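Local coordinates for protein TP_0956 (Treponema pallidum subsp. pallidum, PDB 3U64), which probably serves as the lipoprotein T-component of a TRAP-type transporter, using a tetratricopeptide-repeat-like helical fold suited to protein-protein interaction, at residues R107-L121 with T154-L168. Residues are numbered along the deposited sequence; the frame is centred on the assembly and turned at random.
Sequences RKLYLRGARYALSSL and TLYWVGTGYVAAFAL
The Y110 ring lies flat on A164, whose CB sits 3.5 Å from the ring centroid and only 3° off its normal, while L168 CD1 meets the ring at its edge, near its plane. A second CH-pi contact runs the other way: A114 CB lies over one face of the Y162 ring, offset toward the rim, and V158 CG1 adjoins that ring's edge in plane. These exchanges join two antiparallel helices of the all-helical, tetratricopeptide-repeat-like fold, with short-segment axes 7.9 Å apart and 159° between their directions.

Y162 is a knob in the hole formed by L111, A114, R115 and L118. Its CG stands anti to the carbonyl carbon (chi1 -81°), and the ring reaches across to the opposing helix, where L111 CD2 touches Y162 CD2 at 3.7 Å and the hydroxyl rests against the aliphatic CG of R115. R115 NE is buried here without a polar partner. A114 CB comes down on the backbone of G161, 3.9 Å from G161 CA, where the glycine has no side chain. Outside the pair, Y110 OH bonds to Q85, and helix 176-192 packs on V158 and Y162.

Toward the C-terminal end of 107-121, the side chains of L121 and T154 lie alongside each other, pointing opposite ways, with L121 CG tight against T154 CG2 at 3.4 Å. S120 OG, also bonded to R66 NE, shares a 3.2 Å hydrogen bond with T154 OG1.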
loop_
_atom_site.group_PDB
_atom_site.type_symbol
_atom_site.label_atom_id
_atom_site.label_comp_id
_atom_site.label_asym_id
_atom_site.label_seq_id
_atom_site.Cartn_x
_atom_site.Cartn_y
_atom_site.Cartn_z
ATOM N N ARG A 107 16.325 -6.259 -10.139
ATOM C CA ARG A 107 17.777 -6.265 -10.161
ATOM C C ARG A 107 18.356 -5.180 -9.241
ATOM O O ARG A 107 19.239 -5.461 -8.423
ATOM C CB ARG A 107 18.272 -6.095 -11.599
ATOM C CG ARG A 107 19.759 -6.278 -11.770
ATOM C CD ARG A 107 20.213 -5.782 -13.130
ATOM N NE ARG A 107 21.515 -5.130 -13.020
ATOM C CZ ARG A 107 21.683 -3.847 -12.706
ATOM N NH1 ARG A 107 20.623 -3.070 -12.481
ATOM N NH2 ARG A 107 22.910 -3.336 -12.624
ATOM N N LYS A 108 17.831 -3.956 -9.345
ATOM C CA LYS A 108 18.299 -2.851 -8.504
ATOM C C LYS A 108 17.998 -3.078 -7.028
ATOM O O LYS A 108 18.798 -2.733 -6.168
ATOM C CB LYS A 108 17.713 -1.508 -8.969
ATOM C CG LYS A 108 18.259 -1.041 -10.325
ATOM C CD LYS A 108 17.722 0.334 -10.698
ATOM C CE LYS A 108 18.132 0.740 -12.105
ATOM N NZ LYS A 108 17.252 0.121 -13.139
ATOM N N LEU A 109 16.840 -3.657 -6.743
ATOM C CA LEU A 109 16.473 -3.999 -5.371
ATOM C C LEU A 109 17.349 -5.128 -4.791
ATOM O O LEU A 109 17.751 -5.067 -3.626
ATOM C CB LEU A 109 14.981 -4.349 -5.281
ATOM C CG LEU A 109 13.993 -3.180 -5.449
ATOM C CD1 LEU A 109 12.581 -3.616 -5.149
ATOM C CD2 LEU A 109 14.321 -1.970 -4.579
ATOM N N TYR A 110 17.649 -6.153 -5.587
ATOM C CA TYR A 110 18.584 -7.180 -5.128
ATOM C C TYR A 110 19.906 -6.534 -4.702
ATOM O O TYR A 110 20.461 -6.840 -3.640
ATOM C CB TYR A 110 18.843 -8.212 -6.225
ATOM C CG TYR A 110 17.703 -9.186 -6.425
ATOM C CD1 TYR A 110 17.033 -9.741 -5.332
ATOM C CD2 TYR A 110 17.289 -9.553 -7.709
ATOM C CE1 TYR A 110 15.989 -10.638 -5.514
ATOM C CE2 TYR A 110 16.242 -10.453 -7.897
ATOM C CZ TYR A 110 15.601 -10.993 -6.798
ATOM O OH TYR A 110 14.570 -11.876 -6.964
ATOM N N LEU A 111 20.390 -5.615 -5.529
ATOM C CA LEU A 111 21.691 -5.036 -5.310
ATOM C C LEU A 111 21.670 -4.110 -4.108
ATOM O O LEU A 111 22.645 -4.052 -3.361
ATOM C CB LEU A 111 22.163 -4.289 -6.547
ATOM C CG LEU A 111 22.550 -5.125 -7.763
ATOM C CD1 LEU A 111 22.741 -4.205 -8.960
ATOM C CD2 LEU A 111 23.813 -5.903 -7.515
ATOM N N ARG A 112 20.569 -3.386 -3.915
ATOM C CA ARG A 112 20.454 -2.518 -2.742
ATOM C C ARG A 112 20.438 -3.402 -1.502
ATOM O O ARG A 112 21.094 -3.098 -0.506
ATOM C CB ARG A 112 19.188 -1.647 -2.806
ATOM C CG ARG A 112 18.971 -0.725 -1.589
ATOM C CD ARG A 112 17.553 -0.146 -1.545
ATOM N NE ARG A 112 17.257 0.640 -2.743
ATOM C CZ ARG A 112 16.132 1.320 -2.949
ATOM N NH1 ARG A 112 15.173 1.332 -2.038
ATOM N NH2 ARG A 112 15.964 1.991 -4.074
ATOM N N GLY A 113 19.675 -4.496 -1.579
ATOM C CA GLY A 113 19.595 -5.467 -0.503
ATOM C C GLY A 113 20.951 -6.079 -0.205
ATOM O O GLY A 113 21.369 -6.149 0.954
ATOM N N ALA A 114 21.667 -6.498 -1.245
ATOM C CA ALA A 114 22.980 -7.115 -1.018
ATOM C C ALA A 114 23.952 -6.143 -0.366
ATOM O O ALA A 114 24.739 -6.532 0.498
ATOM C CB ALA A 114 23.564 -7.656 -2.297
ATOM N N ARG A 115 23.885 -4.878 -0.781
ATOM C CA ARG A 115 24.796 -3.855 -0.287
ATOM C C ARG A 115 24.490 -3.461 1.160
ATOM O O ARG A 115 25.397 -3.138 1.934
ATOM C CB ARG A 115 24.757 -2.616 -1.191
ATOM C CG ARG A 115 25.315 -2.868 -2.575
ATOM C CD ARG A 115 25.262 -1.639 -3.479
ATOM N NE ARG A 115 25.312 -2.053 -4.880
ATOM C CZ ARG A 115 25.532 -1.237 -5.904
ATOM N NH1 ARG A 115 25.740 0.058 -5.689
ATOM N NH2 ARG A 115 25.558 -1.720 -7.143
ATOM N N TYR A 116 23.206 -3.449 1.509
ATOM C CA TYR A 116 22.808 -3.241 2.894
ATOM C C TYR A 116 23.352 -4.356 3.794
ATOM O O TYR A 116 23.889 -4.081 4.862
ATOM C CB TYR A 116 21.285 -3.159 3.015
ATOM C CG TYR A 116 20.718 -1.794 2.715
ATOM C CD1 TYR A 116 21.458 -0.641 2.944
ATOM C CD2 TYR A 116 19.433 -1.655 2.221
ATOM C CE1 TYR A 116 20.927 0.622 2.666
ATOM C CE2 TYR A 116 18.895 -0.408 1.948
ATOM C CZ TYR A 116 19.637 0.720 2.170
ATOM O OH TYR A 116 19.083 1.946 1.894
ATOM N N ALA A 117 23.221 -5.611 3.363
ATOM C CA ALA A 117 23.691 -6.738 4.182
ATOM C C ALA A 117 25.210 -6.730 4.272
ATOM O O ALA A 117 25.800 -7.027 5.323
ATOM C CB ALA A 117 23.178 -8.083 3.638
ATOM N N LEU A 118 25.844 -6.363 3.167
ATOM C CA LEU A 118 27.300 -6.285 3.120
ATOM C C LEU A 118 27.830 -5.293 4.167
ATOM O O LEU A 118 28.963 -5.420 4.636
ATOM C CB LEU A 118 27.741 -5.872 1.719
ATOM C CG LEU A 118 29.229 -5.664 1.448
ATOM C CD1 LEU A 118 30.015 -6.955 1.725
ATOM C CD2 LEU A 118 29.428 -5.186 0.014
ATOM N N SER A 119 27.021 -4.308 4.564
ATOM C CA SER A 119 27.535 -3.348 5.549
ATOM C C SER A 119 27.654 -3.981 6.939
ATOM O O SER A 119 28.405 -3.502 7.779
ATOM C CB SER A 119 26.774 -2.019 5.556
ATOM O OG SER A 119 25.413 -2.201 5.881
ATOM N N SER A 120 26.936 -5.078 7.168
ATOM C CA SER A 120 27.162 -5.881 8.367
ATOM C C SER A 120 28.589 -6.456 8.368
ATOM O O SER A 120 29.276 -6.375 9.379
ATOM C CB SER A 120 26.104 -6.984 8.509
ATOM O OG SER A 120 26.562 -8.068 9.306
ATOM N N LEU A 121 29.046 -7.007 7.240
ATOM C CA LEU A 121 30.441 -7.459 7.128
ATOM C C LEU A 121 31.430 -6.295 7.223
ATOM O O LEU A 121 32.469 -6.401 7.889
ATOM C CB LEU A 121 30.678 -8.295 5.855
ATOM C CG LEU A 121 29.967 -9.659 5.938
ATOM C CD1 LEU A 121 29.889 -10.385 4.614
ATOM C CD2 LEU A 121 30.622 -10.534 6.982
ATOM N N THR A 154 25.124 -13.414 7.066
ATOM C CA THR A 154 25.437 -12.246 6.249
ATOM C C THR A 154 25.998 -12.674 4.896
ATOM O O THR A 154 25.587 -12.160 3.851
ATOM C CB THR A 154 26.411 -11.285 6.996
ATOM O OG1 THR A 154 25.883 -11.013 8.299
ATOM C CG2 THR A 154 26.586 -9.964 6.240
ATOM N N LEU A 155 26.920 -13.632 4.924
ATOM C CA LEU A 155 27.525 -14.166 3.707
ATOM C C LEU A 155 26.440 -14.671 2.765
ATOM O O LEU A 155 26.461 -14.427 1.547
ATOM C CB LEU A 155 28.510 -15.299 4.062
ATOM C CG LEU A 155 29.746 -14.742 4.764
ATOM C CD1 LEU A 155 30.629 -15.831 5.341
ATOM C CD2 LEU A 155 30.527 -13.883 3.797
ATOM N N TYR A 156 25.479 -15.373 3.350
ATOM C CA TYR A 156 24.416 -16.009 2.587
ATOM C C TYR A 156 23.575 -14.964 1.864
ATOM O O TYR A 156 23.292 -15.117 0.684
ATOM C CB TYR A 156 23.526 -16.872 3.496
ATOM C CG TYR A 156 22.210 -17.288 2.834
ATOM C CD1 TYR A 156 22.186 -18.239 1.822
ATOM C CD2 TYR A 156 20.999 -16.720 3.216
ATOM C CE1 TYR A 156 21.005 -18.608 1.202
ATOM C CE2 TYR A 156 19.802 -17.085 2.599
ATOM C CZ TYR A 156 19.813 -18.025 1.588
ATOM O OH TYR A 156 18.637 -18.400 0.965
ATOM N N TRP A 157 23.176 -13.911 2.580
ATOM C CA TRP A 157 22.280 -12.908 2.022
ATOM C C TRP A 157 22.965 -12.019 0.980
ATOM O O TRP A 157 22.403 -11.766 -0.081
ATOM C CB TRP A 157 21.565 -12.114 3.134
ATOM C CG TRP A 157 20.403 -12.932 3.670
ATOM C CD1 TRP A 157 20.325 -13.569 4.873
ATOM C CD2 TRP A 157 19.189 -13.253 2.965
ATOM N NE1 TRP A 157 19.124 -14.235 4.976
ATOM C CE2 TRP A 157 18.421 -14.077 3.815
ATOM C CE3 TRP A 157 18.678 -12.913 1.706
ATOM C CZ2 TRP A 157 17.153 -14.555 3.450
ATOM C CZ3 TRP A 157 17.419 -13.406 1.336
ATOM C CH2 TRP A 157 16.675 -14.219 2.209
ATOM N N VAL A 158 24.199 -11.604 1.264
ATOM C CA VAL A 158 24.991 -10.821 0.318
ATOM C C VAL A 158 25.213 -11.619 -0.965
ATOM O O VAL A 158 24.920 -11.136 -2.064
ATOM C CB VAL A 158 26.368 -10.402 0.917
ATOM C CG1 VAL A 158 27.230 -9.774 -0.144
ATOM C CG2 VAL A 158 26.171 -9.433 2.071
ATOM N N GLY A 159 25.707 -12.847 -0.820
ATOM C CA GLY A 159 25.955 -13.698 -1.970
ATOM C C GLY A 159 24.670 -13.932 -2.759
ATOM O O GLY A 159 24.661 -13.893 -4.001
ATOM N N THR A 160 23.577 -14.185 -2.043
ATOM C CA THR A 160 22.294 -14.439 -2.719
ATOM C C THR A 160 21.817 -13.211 -3.484
ATOM O O THR A 160 21.359 -13.331 -4.612
ATOM C CB THR A 160 21.226 -14.863 -1.731
ATOM O OG1 THR A 160 21.619 -16.103 -1.122
ATOM C CG2 THR A 160 19.849 -15.017 -2.408
ATOM N N GLY A 161 21.929 -12.031 -2.865
ATOM C CA GLY A 161 21.519 -10.791 -3.505
ATOM C C GLY A 161 22.240 -10.579 -4.822
ATOM O O GLY A 161 21.630 -10.252 -5.845
ATOM N N TYR A 162 23.549 -10.790 -4.812
ATOM C CA TYR A 162 24.345 -10.586 -6.018
ATOM C C TYR A 162 24.047 -11.631 -7.107
ATOM O O TYR A 162 23.907 -11.283 -8.277
ATOM C CB TYR A 162 25.845 -10.509 -5.692
ATOM C CG TYR A 162 26.295 -9.147 -5.181
ATOM C CD1 TYR A 162 26.637 -8.958 -3.846
ATOM C CD2 TYR A 162 26.365 -8.051 -6.032
ATOM C CE1 TYR A 162 27.042 -7.717 -3.370
ATOM C CE2 TYR A 162 26.790 -6.804 -5.571
ATOM C CZ TYR A 162 27.121 -6.641 -4.239
ATOM O OH TYR A 162 27.532 -5.401 -3.766
ATOM N N VAL A 163 23.931 -12.897 -6.714
ATOM C CA VAL A 163 23.548 -13.953 -7.643
ATOM C C VAL A 163 22.146 -13.734 -8.226
ATOM O O VAL A 163 21.912 -14.014 -9.402
ATOM C CB VAL A 163 23.605 -15.341 -6.961
ATOM C CG1 VAL A 163 22.802 -16.346 -7.735
ATOM C CG2 VAL A 163 25.059 -15.799 -6.817
ATOM N N ALA A 164 21.211 -13.240 -7.409
ATOM C CA ALA A 164 19.867 -12.974 -7.908
ATOM C C ALA A 164 19.911 -11.785 -8.885
ATOM O O ALA A 164 19.181 -11.773 -9.887
ATOM C CB ALA A 164 18.872 -12.728 -6.763
ATOM N N ALA A 165 20.784 -10.806 -8.622
ATOM C CA ALA A 165 20.894 -9.676 -9.557
ATOM C C ALA A 165 21.502 -10.127 -10.882
ATOM O O ALA A 165 21.075 -9.688 -11.949
ATOM C CB ALA A 165 21.698 -8.507 -8.953
ATOM N N PHE A 166 22.507 -10.996 -10.799
ATOM C CA PHE A 166 23.215 -11.503 -11.976
ATOM C C PHE A 166 22.269 -12.268 -12.904
ATOM O O PHE A 166 22.343 -12.156 -14.124
ATOM C CB PHE A 166 24.370 -12.403 -11.542
ATOM C CG PHE A 166 25.046 -13.134 -12.679
ATOM C CD1 PHE A 166 25.691 -12.432 -13.687
ATOM C CD2 PHE A 166 25.069 -14.523 -12.714
ATOM C CE1 PHE A 166 26.327 -13.103 -14.729
ATOM C CE2 PHE A 166 25.705 -15.209 -13.759
ATOM C CZ PHE A 166 26.331 -14.496 -14.762
ATOM N N ALA A 167 21.379 -13.044 -12.307
ATOM C CA ALA A 167 20.392 -13.809 -13.057
ATOM C C ALA A 167 19.501 -12.924 -13.952
ATOM O O ALA A 167 18.858 -13.413 -14.878
ATOM C CB ALA A 167 19.541 -14.628 -12.095
ATOM N N LEU A 168 19.470 -11.626 -13.669
ATOM C CA LEU A 168 18.627 -10.691 -14.409
ATOM C C LEU A 168 19.492 -9.694 -15.182
ATOM O O LEU A 168 18.992 -8.753 -15.796
ATOM C CB LEU A 168 17.704 -9.930 -13.445
ATOM C CG LEU A 168 16.728 -10.747 -12.597
ATOM C CD1 LEU A 168 15.918 -9.846 -11.676
ATOM C CD2 LEU A 168 15.816 -11.586 -13.490
#